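Local coordinates for peptidoglycan glycosyltransferase (Eggerthella lenta, PDB 4MNR), which belongs to the penicillin-binding protein family and carries a transpeptidase domain of the serine beta-lactamase-like fold, at residues F245-L257 against K289-E301. Numbering follows the deposited sequence. Where two conformers were deposited one is given.
Sequences FGQLGVEMGADKL and KSPWELAWAAAGE
Gly-246 and Gly-249 bring segment 245-257 of helix 242-263 against Ala-295 and Ala-298 of helix 291-298, and the axes of segment and helix approach to 7.1 Å at an angle of 118°. As neither glycine has a side chain, backbone and alanine methyl come close to the helix: Gly-246 CA lies 3.5 Å from Ala-295 O in a CA-H...O contact, while Ala-298 CB settles 3.6 Å from Gly-249 CA and 3.4 Å from Phe-245 O. This is the small-residue packing of closely crossing helices, and no hydrogen bond joins the two. Beside it Leu-294 enters as a knob among Gly-249, Val-250, Gly-253 and Ala-254, the last two at the kink; CG, anti to the backbone N (chi1 170°), carries CD2 to 3.6 Å from Gly-249 O. Leu-257 slides past it in the opposite direction, CD2 3.6 Å from Leu-294 CD1. The solvent side is looser: CG2 of exposed Val-250 comes no nearer than 4.0 Å to Pro-291 O, itself on an exposed residue. Helix 284-289 touches Ala-254 and Glu-293, the Phe-245 side chain leads away to touch helices 188-197 and 233-239, and Trp-292 NE1 and Trp-296 NE1 both hydrogen-bond Thr-219 O of strand 218-221.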
loop_
_atom_site.group_PDB
_atom_site.type_symbol
_atom_site.label_atom_id
_atom_site.label_comp_id
_atom_site.label_asym_id
_atom_site.label_seq_id
_atom_site.Cartn_x
_atom_site.Cartn_y
_atom_site.Cartn_z
ATOM N N PHE A 245 0.701 -21.798 5.823
ATOM C CA PHE A 245 1.248 -21.115 4.647
ATOM C C PHE A 245 2.710 -21.480 4.368
ATOM O O PHE A 245 3.125 -21.538 3.205
ATOM C CB PHE A 245 0.976 -19.604 4.693
ATOM C CG PHE A 245 -0.384 -19.257 4.187
ATOM C CD1 PHE A 245 -1.494 -19.389 5.009
ATOM C CD2 PHE A 245 -0.572 -18.885 2.863
ATOM C CE1 PHE A 245 -2.763 -19.114 4.523
ATOM C CE2 PHE A 245 -1.844 -18.602 2.364
ATOM C CZ PHE A 245 -2.942 -18.716 3.201
ATOM N N GLY A 246 3.465 -21.786 5.422
ATOM C CA GLY A 246 4.830 -22.239 5.253
ATOM C C GLY A 246 4.874 -23.546 4.483
ATOM O O GLY A 246 5.650 -23.707 3.542
ATOM N N GLN A 247 4.020 -24.481 4.881
ATOM C CA GLN A 247 3.938 -25.767 4.199
ATOM C C GLN A 247 3.477 -25.595 2.762
ATOM O O GLN A 247 3.947 -26.299 1.870
ATOM C CB GLN A 247 2.985 -26.697 4.939
ATOM C CG GLN A 247 3.497 -27.110 6.314
ATOM C CD GLN A 247 2.468 -27.933 7.054
ATOM O OE1 GLN A 247 2.429 -29.160 6.919
ATOM N NE2 GLN A 247 1.604 -27.258 7.819
ATOM N N LEU A 248 2.530 -24.681 2.548
ATOM C CA LEU A 248 2.030 -24.414 1.209
ATOM C C LEU A 248 3.150 -23.856 0.322
ATOM O O LEU A 248 3.281 -24.248 -0.826
ATOM C CB LEU A 248 0.809 -23.475 1.270
ATOM C CG LEU A 248 0.250 -23.006 -0.071
ATOM C CD1 LEU A 248 -0.254 -24.189 -0.913
ATOM C CD2 LEU A 248 -0.862 -21.972 0.177
ATOM N N GLY A 249 3.977 -22.971 0.875
ATOM C CA GLY A 249 5.141 -22.458 0.169
ATOM C C GLY A 249 6.105 -23.549 -0.277
ATOM O O GLY A 249 6.549 -23.562 -1.426
ATOM N N VAL A 250 6.430 -24.463 0.631
ATOM C CA VAL A 250 7.317 -25.571 0.297
ATOM C C VAL A 250 6.669 -26.460 -0.762
ATOM O O VAL A 250 7.338 -26.953 -1.670
ATOM C CB VAL A 250 7.668 -26.398 1.548
ATOM C CG1 VAL A 250 8.308 -27.733 1.163
ATOM C CG2 VAL A 250 8.576 -25.597 2.469
ATOM N N GLU A 251 5.360 -26.664 -0.650
ATOM C CA GLU A 251 4.673 -27.514 -1.616
ATOM C C GLU A 251 4.684 -26.900 -3.018
ATOM O O GLU A 251 4.911 -27.605 -4.013
ATOM C CB GLU A 251 3.240 -27.807 -1.169
ATOM C CG GLU A 251 2.499 -28.710 -2.137
ATOM C CD GLU A 251 1.203 -29.247 -1.576
ATOM O OE1 GLU A 251 0.826 -28.844 -0.455
ATOM O OE2 GLU A 251 0.565 -30.079 -2.260
HETATM N N MSE A 252 4.453 -25.596 -3.114
HETATM C CA MSE A 252 4.427 -24.965 -4.433
HETATM C C MSE A 252 5.830 -24.778 -5.000
HETATM O O MSE A 252 6.021 -24.794 -6.218
HETATM C CB MSE A 252 3.644 -23.647 -4.435
HETATM C CG MSE A 252 4.370 -22.451 -3.857
HETATM SE SE MSE A 252 3.396 -20.785 -4.219
HETATM C CE MSE A 252 1.702 -21.222 -3.342
ATOM N N GLY A 253 6.814 -24.625 -4.116
ATOM C CA GLY A 253 8.190 -24.510 -4.556
ATOM C C GLY A 253 8.588 -23.088 -4.887
ATOM O O GLY A 253 7.745 -22.210 -5.124
ATOM N N ALA A 254 9.899 -22.866 -4.928
ATOM C CA ALA A 254 10.438 -21.522 -5.108
ATOM C C ALA A 254 10.061 -20.897 -6.450
ATOM O O ALA A 254 9.678 -19.727 -6.498
ATOM C CB ALA A 254 11.961 -21.542 -4.933
ATOM N N ASP A 255 10.174 -21.667 -7.536
ATOM C CA ASP A 255 9.879 -21.135 -8.872
ATOM C C ASP A 255 8.474 -20.540 -8.925
ATOM O O ASP A 255 8.288 -19.401 -9.375
ATOM C CB ASP A 255 10.020 -22.217 -9.946
ATOM C CG ASP A 255 11.453 -22.683 -10.133
ATOM O OD1 ASP A 255 12.374 -21.838 -10.120
ATOM O OD2 ASP A 255 11.657 -23.905 -10.301
ATOM N N LYS A 256 7.492 -21.297 -8.439
ATOM C CA LYS A 256 6.096 -20.843 -8.484
ATOM C C LYS A 256 5.841 -19.676 -7.539
ATOM O O LYS A 256 5.084 -18.766 -7.873
ATOM C CB LYS A 256 5.130 -21.976 -8.125
ATOM C CG LYS A 256 4.845 -22.971 -9.234
ATOM C CD LYS A 256 3.703 -23.901 -8.817
ATOM C CE LYS A 256 3.360 -24.907 -9.905
ATOM N NZ LYS A 256 4.435 -25.921 -10.076
ATOM N N LEU A 257 6.453 -19.692 -6.355
ATOM C CA LEU A 257 6.175 -18.609 -5.417
ATOM C C LEU A 257 6.755 -17.300 -5.948
ATOM O O LEU A 257 6.103 -16.259 -5.895
ATOM C CB LEU A 257 6.682 -18.916 -4.001
ATOM C CG LEU A 257 6.418 -17.772 -3.012
ATOM C CD1 LEU A 257 4.914 -17.517 -2.813
ATOM C CD2 LEU A 257 7.100 -18.028 -1.674
ATOM N N LYS A 289 17.511 -22.872 -2.073
ATOM C CA LYS A 289 18.568 -23.271 -1.151
ATOM C C LYS A 289 18.124 -23.347 0.308
ATOM O O LYS A 289 18.778 -24.003 1.123
ATOM C CB LYS A 289 19.751 -22.313 -1.266
ATOM C CG LYS A 289 20.453 -22.373 -2.610
ATOM C CD LYS A 289 21.526 -21.301 -2.713
ATOM C CE LYS A 289 22.293 -21.418 -4.020
ATOM N NZ LYS A 289 23.458 -20.495 -4.052
ATOM N N SER A 290 17.035 -22.666 0.643
ATOM C CA SER A 290 16.559 -22.633 2.025
ATOM C C SER A 290 15.050 -22.786 2.110
ATOM O O SER A 290 14.324 -21.801 1.946
ATOM C CB SER A 290 16.964 -21.318 2.700
ATOM O OG SER A 290 16.458 -21.249 4.027
ATOM N N PRO A 291 14.571 -24.016 2.379
ATOM C CA PRO A 291 13.142 -24.266 2.610
ATOM C C PRO A 291 12.587 -23.390 3.717
ATOM O O PRO A 291 11.423 -23.008 3.672
ATOM C CB PRO A 291 13.113 -25.734 3.050
ATOM C CG PRO A 291 14.280 -26.336 2.362
ATOM C CD PRO A 291 15.345 -25.268 2.327
ATOM N N TRP A 292 13.412 -23.089 4.712
ATOM C CA TRP A 292 12.989 -22.230 5.807
ATOM C C TRP A 292 12.693 -20.811 5.300
ATOM O O TRP A 292 11.666 -20.222 5.645
ATOM C CB TRP A 292 14.076 -22.213 6.884
ATOM C CG TRP A 292 13.768 -21.337 8.046
ATOM C CD1 TRP A 292 12.898 -21.596 9.058
ATOM C CD2 TRP A 292 14.354 -20.062 8.331
ATOM N NE1 TRP A 292 12.899 -20.555 9.961
ATOM C CE2 TRP A 292 13.791 -19.604 9.534
ATOM C CE3 TRP A 292 15.306 -19.266 7.684
ATOM C CZ2 TRP A 292 14.139 -18.382 10.102
ATOM C CZ3 TRP A 292 15.652 -18.055 8.246
ATOM C CH2 TRP A 292 15.069 -17.623 9.442
ATOM N N GLU A 293 13.588 -20.261 4.479
ATOM C CA GLU A 293 13.355 -18.947 3.891
ATOM C C GLU A 293 12.121 -18.967 2.984
ATOM O O GLU A 293 11.338 -18.012 2.955
ATOM C CB GLU A 293 14.589 -18.448 3.117
ATOM C CG GLU A 293 14.452 -16.984 2.684
ATOM C CD GLU A 293 15.646 -16.463 1.873
ATOM O OE1 GLU A 293 16.727 -17.102 1.897
ATOM O OE2 GLU A 293 15.499 -15.403 1.211
ATOM N N LEU A 294 11.957 -20.061 2.242
ATOM C CA LEU A 294 10.815 -20.205 1.333
ATOM C C LEU A 294 9.498 -20.243 2.101
ATOM O O LEU A 294 8.523 -19.565 1.750
ATOM C CB LEU A 294 10.986 -21.478 0.493
ATOM C CG LEU A 294 9.774 -21.913 -0.346
ATOM C CD1 LEU A 294 9.335 -20.826 -1.325
ATOM C CD2 LEU A 294 10.112 -23.190 -1.108
ATOM N N ALA A 295 9.481 -21.024 3.170
ATOM C CA ALA A 295 8.287 -21.152 3.996
ATOM C C ALA A 295 7.885 -19.805 4.593
ATOM O O ALA A 295 6.721 -19.415 4.535
ATOM C CB ALA A 295 8.528 -22.170 5.105
ATOM N N TRP A 296 8.852 -19.088 5.159
ATOM C CA TRP A 296 8.546 -17.776 5.720
ATOM C C TRP A 296 8.146 -16.743 4.664
ATOM O O TRP A 296 7.281 -15.904 4.908
ATOM C CB TRP A 296 9.726 -17.264 6.551
ATOM C CG TRP A 296 9.676 -17.731 7.986
ATOM C CD1 TRP A 296 10.585 -18.514 8.633
ATOM C CD2 TRP A 296 8.657 -17.427 8.944
ATOM N NE1 TRP A 296 10.203 -18.710 9.941
ATOM C CE2 TRP A 296 9.017 -18.058 10.153
ATOM C CE3 TRP A 296 7.471 -16.692 8.894
ATOM C CZ2 TRP A 296 8.235 -17.966 11.302
ATOM C CZ3 TRP A 296 6.690 -16.605 10.039
ATOM C CH2 TRP A 296 7.079 -17.241 11.223
ATOM N N ALA A 297 8.765 -16.797 3.492
ATOM C CA ALA A 297 8.382 -15.870 2.425
ATOM C C ALA A 297 6.922 -16.075 2.043
ATOM O O ALA A 297 6.192 -15.110 1.779
ATOM C CB ALA A 297 9.281 -16.048 1.198
ATOM N N ALA A 298 6.489 -17.333 2.015
ATOM C CA ALA A 298 5.094 -17.629 1.675
ATOM C C ALA A 298 4.150 -17.031 2.702
ATOM O O ALA A 298 2.994 -16.713 2.393
ATOM C CB ALA A 298 4.870 -19.134 1.554
ATOM N N ALA A 299 4.644 -16.859 3.924
ATOM C CA ALA A 299 3.851 -16.258 4.990
ATOM C C ALA A 299 4.094 -14.761 5.108
ATOM O O ALA A 299 3.605 -14.115 6.041
ATOM C CB ALA A 299 4.155 -16.930 6.314
ATOM N N GLY A 300 4.856 -14.202 4.180
ATOM C CA GLY A 300 5.044 -12.764 4.158
ATOM C C GLY A 300 6.213 -12.196 4.950
ATOM O O GLY A 300 6.320 -10.974 5.083
ATOM N N GLU A 301 7.092 -13.051 5.483
ATOM C CA GLU A 301 8.223 -12.556 6.257
ATOM C C GLU A 301 9.537 -12.705 5.492
ATOM O O GLU A 301 9.885 -13.801 5.052
ATOM C CB GLU A 301 8.324 -13.286 7.601
ATOM C CG GLU A 301 7.202 -12.926 8.582
ATOM C CD GLU A 301 7.306 -11.503 9.123
ATOM O OE1 GLU A 301 8.314 -10.809 8.858
ATOM O OE2 GLU A 301 6.369 -11.083 9.827
#